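Long-range contact in protein HRI1 (Saccharomyces cerevisiae, PDB 3RBY), which is non-essential and of unknown function, but interacts with the protein HRR25 and may interact with SEC72: residues S26-I34 and N237-A245. Residues are numbered along the deposited sequence; the frame is centred on the assembly and turned at random.
Sequences SVSTDGHYI and NWEVIEYHA
E242 drives its carboxylate into the S28-G31 turn. With CG anti to the backbone N (chi1 179°) and its chain extended, E242 reaches the turn, where each oxygen accepts one bond across the contact: OE1 receives S28 OG on its syn lone pair at 2.7 Å, while OE2 meets D30 N at 2.9 Å from above the carboxylate plane, nearly straight at the hydrogen (169°). The carboxylates of D30 and E242 lie stacked, their planes 13° apart, with D30 OD1 3.5 Å from E242 OE2. D30 OD1 accepts H244 NE2 at 2.7 Å in the imidazole plane, and one water joins D30 OD2, H32 NE2 and I241 O. I241 CD1 sits over one face of H32, a CH-pi contact 3.9 Å from the ring centroid. A glutamine in place of E242 would probably turn an NH2 toward either S28 OG or D30 N and leave that donor without its acceptor. Farther out, S156 OG bonds E242 OE2 and T29 N, and N59 N holds H32 ND1. The contact thus joins the type I turn of the beta hairpin 24-27/33-38, in one antiparallel sheet, to strand 236-244 of another, at its classic beta bulge of I241 and E242 opposite V158.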
ATOM      1  N   SER A  26      13.245  -0.312   8.117  1.00 36.21           N
ATOM      2  CA  SER A  26      14.299  -1.102   7.498  1.00 34.37           C
ATOM      3  C   SER A  26      14.748  -2.232   8.425  1.00 36.46           C
ATOM      4  O   SER A  26      15.185  -1.986   9.563  1.00 33.32           O
ATOM      5  CB  SER A  26      15.511  -0.226   7.151  1.00 33.83           C
ATOM      6  OG  SER A  26      15.132   0.946   6.456  1.00 30.87           O
ATOM      7  N   VAL A  27      14.662  -3.468   7.937  1.00 35.48           N
ATOM      8  CA  VAL A  27      15.200  -4.596   8.687  1.00 33.52           C
ATOM      9  C   VAL A  27      16.296  -5.267   7.863  1.00 35.09           C
ATOM     10  O   VAL A  27      16.031  -5.837   6.800  1.00 33.50           O
ATOM     11  CB  VAL A  27      14.105  -5.604   9.069  1.00 33.86           C
ATOM     12  CG1 VAL A  27      14.700  -6.738   9.921  1.00 30.74           C
ATOM     13  CG2 VAL A  27      12.982  -4.902   9.831  1.00 32.96           C
ATOM     14  N   SER A  28      17.534  -5.190   8.349  1.00 34.34           N
ATOM     15  CA  SER A  28      18.644  -5.777   7.618  1.00 33.48           C
ATOM     16  C   SER A  28      18.543  -7.299   7.661  1.00 34.84           C
ATOM     17  O   SER A  28      17.817  -7.856   8.487  1.00 33.69           O
ATOM     18  CB  SER A  28      19.990  -5.332   8.196  1.00 30.93           C
ATOM     19  OG  SER A  28      20.190  -5.867   9.495  1.00 33.46           O
ATOM     20  N   THR A  29      19.273  -7.955   6.764  1.00 33.39           N
ATOM     21  CA  THR A  29      19.331  -9.401   6.713  1.00 34.15           C
ATOM     22  C   THR A  29      19.759  -9.949   8.083  1.00 37.09           C
ATOM     23  O   THR A  29      19.150 -10.884   8.606  1.00 34.64           O
ATOM     24  CB  THR A  29      20.347  -9.849   5.652  1.00 39.48           C
ATOM     25  OG1 THR A  29      20.017  -9.249   4.389  1.00 37.15           O
ATOM     26  CG2 THR A  29      20.344 -11.382   5.511  1.00 44.16           C
ATOM     27  N   ASP A  30      20.815  -9.376   8.657  1.00 36.73           N
ATOM     28  CA  ASP A  30      21.281  -9.789   9.981  1.00 36.19           C
ATOM     29  C   ASP A  30      20.271  -9.478  11.102  1.00 38.12           C
ATOM     30  O   ASP A  30      20.411  -9.995  12.216  1.00 41.00           O
ATOM     31  CB  ASP A  30      22.645  -9.162  10.315  1.00 32.09           C
ATOM     32  CG  ASP A  30      23.767  -9.715   9.466  1.00 36.91           C
ATOM     33  OD1 ASP A  30      23.493 -10.558   8.576  1.00 33.80           O
ATOM     34  OD2 ASP A  30      24.928  -9.287   9.685  1.00 39.42           O
ATOM     35  N   GLY A  31      19.273  -8.638  10.821  1.00 34.18           N
ATOM     36  CA  GLY A  31      18.207  -8.369  11.785  1.00 31.47           C
ATOM     37  C   GLY A  31      18.229  -7.010  12.484  1.00 34.60           C
ATOM     38  O   GLY A  31      17.379  -6.743  13.344  1.00 35.26           O
ATOM     39  N   HIS A  32      19.193  -6.152  12.139  1.00 30.41           N
ATOM     40  CA  HIS A  32      19.237  -4.790  12.679  1.00 32.64           C
ATOM     41  C   HIS A  32      18.073  -3.977  12.067  1.00 35.22           C
ATOM     42  O   HIS A  32      17.698  -4.195  10.901  1.00 34.02           O
ATOM     43  CB  HIS A  32      20.586  -4.138  12.366  1.00 31.98           C
ATOM     44  CG  HIS A  32      21.757  -5.022  12.650  1.00 36.80           C
ATOM     45  ND1 HIS A  32      21.986  -5.576  13.896  1.00 35.85           N
ATOM     46  CD2 HIS A  32      22.748  -5.486  11.848  1.00 32.15           C
ATOM     47  CE1 HIS A  32      23.070  -6.324  13.850  1.00 33.42           C
ATOM     48  NE2 HIS A  32      23.555  -6.287  12.619  1.00 32.14           N
ATOM     49  N   TYR A  33      17.495  -3.063  12.847  1.00 31.38           N
ATOM     50  CA  TYR A  33      16.284  -2.363  12.413  1.00 34.51           C
ATOM     51  C   TYR A  33      16.267  -0.873  12.790  1.00 37.64           C
ATOM     52  O   TYR A  33      16.778  -0.483  13.852  1.00 36.38           O
ATOM     53  CB  TYR A  33      15.044  -3.058  12.994  1.00 33.01           C
ATOM     54  CG  TYR A  33      14.971  -2.964  14.501  1.00 34.49           C
ATOM     55  CD1 TYR A  33      14.339  -1.892  15.116  1.00 35.68           C
ATOM     56  CD2 TYR A  33      15.546  -3.943  15.316  1.00 37.74           C
ATOM     57  CE1 TYR A  33      14.267  -1.790  16.496  1.00 36.34           C
ATOM     58  CE2 TYR A  33      15.480  -3.851  16.709  1.00 35.25           C
ATOM     59  CZ  TYR A  33      14.841  -2.768  17.287  1.00 36.45           C
ATOM     60  OH  TYR A  33      14.768  -2.658  18.660  1.00 38.02           O
ATOM     61  N   ILE A  34      15.678  -0.057  11.911  1.00 38.10           N
ATOM     62  CA  ILE A  34      15.380   1.353  12.191  1.00 34.92           C
ATOM     63  C   ILE A  34      14.007   1.701  11.606  1.00 37.69           C
ATOM     64  O   ILE A  34      13.603   1.147  10.578  1.00 36.98           O
ATOM     65  CB  ILE A  34      16.442   2.285  11.587  1.00 35.86           C
ATOM     66  CG1 ILE A  34      16.169   3.746  11.950  1.00 35.27           C
ATOM     67  CG2 ILE A  34      16.489   2.125  10.087  1.00 35.70           C
ATOM     68  CD1 ILE A  34      17.389   4.628  11.782  1.00 35.02           C
ATOM     69  N   ASN A 237      33.729   8.005  13.958  1.00 47.77           N
ATOM     70  CA  ASN A 237      34.002   6.655  13.469  1.00 44.01           C
ATOM     71  C   ASN A 237      32.766   5.769  13.500  1.00 43.23           C
ATOM     72  O   ASN A 237      31.993   5.776  14.461  1.00 44.66           O
ATOM     73  CB  ASN A 237      35.124   6.008  14.269  1.00 47.66           C
ATOM     74  CG  ASN A 237      36.453   6.702  14.067  1.00 54.97           C
ATOM     75  OD1 ASN A 237      36.595   7.539  13.176  1.00 52.29           O
ATOM     76  ND2 ASN A 237      37.439   6.355  14.890  1.00 52.31           N
ATOM     77  N   TRP A 238      32.577   5.027  12.423  1.00 42.10           N
ATOM     78  CA  TRP A 238      31.541   4.022  12.374  1.00 41.50           C
ATOM     79  C   TRP A 238      32.206   2.727  12.002  1.00 41.57           C
ATOM     80  O   TRP A 238      33.208   2.733  11.280  1.00 41.80           O
ATOM     81  CB  TRP A 238      30.518   4.358  11.299  1.00 38.27           C
ATOM     82  CG  TRP A 238      29.832   5.652  11.534  1.00 41.83           C
ATOM     83  CD1 TRP A 238      30.385   6.907  11.470  1.00 37.23           C
ATOM     84  CD2 TRP A 238      28.455   5.832  11.869  1.00 37.12           C
ATOM     85  NE1 TRP A 238      29.428   7.856  11.758  1.00 38.74           N
ATOM     86  CE2 TRP A 238      28.233   7.224  12.000  1.00 40.81           C
ATOM     87  CE3 TRP A 238      27.387   4.955  12.073  1.00 36.81           C
ATOM     88  CZ2 TRP A 238      26.977   7.755  12.319  1.00 37.34           C
ATOM     89  CZ3 TRP A 238      26.143   5.475  12.400  1.00 36.64           C
ATOM     90  CH2 TRP A 238      25.947   6.867  12.518  1.00 39.15           C
ATOM     91  N   GLU A 239      31.631   1.624  12.477  1.00 39.32           N
ATOM     92  CA  GLU A 239      32.067   0.291  12.093  1.00 40.78           C
ATOM     93  C   GLU A 239      30.999  -0.349  11.204  1.00 33.07           C
ATOM     94  O   GLU A 239      29.801  -0.289  11.515  1.00 37.29           O
ATOM     95  CB  GLU A 239      32.295  -0.566  13.350  1.00 38.11           C
ATOM     96  CG  GLU A 239      33.023  -1.886  13.083  1.00 46.44           C
ATOM     97  CD  GLU A 239      32.924  -2.871  14.253  1.00 53.88           C
ATOM     98  OE1 GLU A 239      33.216  -4.079  14.041  1.00 52.65           O
ATOM     99  OE2 GLU A 239      32.542  -2.439  15.376  1.00 50.71           O
ATOM    100  N   VAL A 240      31.421  -0.936  10.092  1.00 35.59           N
ATOM    101  CA  VAL A 240      30.525  -1.738   9.258  1.00 37.09           C
ATOM    102  C   VAL A 240      30.274  -3.072   9.957  1.00 36.45           C
ATOM    103  O   VAL A 240      31.139  -3.957   9.931  1.00 36.76           O
ATOM    104  CB  VAL A 240      31.156  -2.052   7.893  1.00 36.80           C
ATOM    105  CG1 VAL A 240      30.271  -3.048   7.131  1.00 37.17           C
ATOM    106  CG2 VAL A 240      31.383  -0.772   7.082  1.00 31.63           C
ATOM    107  N   ILE A 241      29.111  -3.235  10.580  1.00 34.90           N
ATOM    108  CA  ILE A 241      28.851  -4.479  11.328  1.00 34.41           C
ATOM    109  C   ILE A 241      28.100  -5.523  10.502  1.00 33.24           C
ATOM    110  O   ILE A 241      27.846  -6.651  10.957  1.00 35.41           O
ATOM    111  CB  ILE A 241      28.091  -4.199  12.632  1.00 29.29           C
ATOM    112  CG1 ILE A 241      26.675  -3.691  12.311  1.00 32.45           C
ATOM    113  CG2 ILE A 241      28.860  -3.193  13.482  1.00 32.09           C
ATOM    114  CD1 ILE A 241      25.749  -3.527  13.540  1.00 31.25           C
ATOM    115  N   GLU A 242      27.732  -5.131   9.288  1.00 31.97           N
ATOM    116  CA  GLU A 242      27.049  -6.015   8.355  1.00 33.21           C
ATOM    117  C   GLU A 242      27.348  -5.535   6.927  1.00 37.19           C
ATOM    118  O   GLU A 242      27.263  -4.327   6.626  1.00 36.60           O
ATOM    119  CB  GLU A 242      25.536  -6.020   8.623  1.00 33.24           C
ATOM    120  CG  GLU A 242      24.748  -6.923   7.664  1.00 33.50           C
ATOM    121  CD  GLU A 242      23.247  -6.953   7.959  1.00 31.05           C
ATOM    122  OE1 GLU A 242      22.815  -6.427   9.013  1.00 32.43           O
ATOM    123  OE2 GLU A 242      22.489  -7.508   7.131  1.00 35.27           O
ATOM    124  N   TYR A 243      27.712  -6.471   6.055  1.00 35.72           N
ATOM    125  CA  TYR A 243      28.003  -6.132   4.670  1.00 36.02           C
ATOM    126  C   TYR A 243      27.641  -7.264   3.705  1.00 38.47           C
ATOM    127  O   TYR A 243      28.512  -8.025   3.271  1.00 39.96           O
ATOM    128  CB  TYR A 243      29.481  -5.753   4.516  1.00 35.75           C
ATOM    129  CG  TYR A 243      29.767  -4.923   3.281  1.00 39.91           C
ATOM    130  CD1 TYR A 243      29.546  -3.547   3.283  1.00 43.08           C
ATOM    131  CD2 TYR A 243      30.252  -5.509   2.112  1.00 41.32           C
ATOM    132  CE1 TYR A 243      29.803  -2.770   2.157  1.00 43.39           C
ATOM    133  CE2 TYR A 243      30.516  -4.738   0.970  1.00 48.32           C
ATOM    134  CZ  TYR A 243      30.290  -3.368   1.002  1.00 49.71           C
ATOM    135  OH  TYR A 243      30.551  -2.592  -0.119  1.00 54.50           O
ATOM    136  N   HIS A 244      26.358  -7.371   3.366  1.00 35.35           N
ATOM    137  CA  HIS A 244      25.927  -8.316   2.338  1.00 39.23           C
ATOM    138  C   HIS A 244      25.718  -7.581   1.022  1.00 39.37           C
ATOM    139  O   HIS A 244      24.635  -7.048   0.770  1.00 41.70           O
ATOM    140  CB  HIS A 244      24.628  -9.032   2.739  1.00 34.61           C
ATOM    141  CG  HIS A 244      24.708  -9.741   4.049  1.00 37.94           C
ATOM    142  ND1 HIS A 244      25.539 -10.825   4.257  1.00 36.18           N
ATOM    143  CD2 HIS A 244      24.064  -9.533   5.222  1.00 33.82           C
ATOM    144  CE1 HIS A 244      25.400 -11.251   5.498  1.00 35.91           C
ATOM    145  NE2 HIS A 244      24.506 -10.485   6.108  1.00 33.63           N
ATOM    146  N   ALA A 245      26.753  -7.549   0.186  1.00 42.76           N
ATOM    147  CA  ALA A 245      26.660  -6.944  -1.146  1.00 49.62           C
ATOM    148  C   ALA A 245      25.591  -7.627  -2.017  1.00 56.19           C
ATOM    149  O   ALA A 245      25.296  -8.827  -1.868  1.00 60.97           O
ATOM    150  CB  ALA A 245      28.028  -6.968  -1.849  1.00 52.87           C
ATOM    151  OXT ALA A 245      24.986  -6.993  -2.888  1.00 53.81           O
TER
HETATM  152  O   HOH W   1      25.519  -7.800  11.835  1.00 33.80           O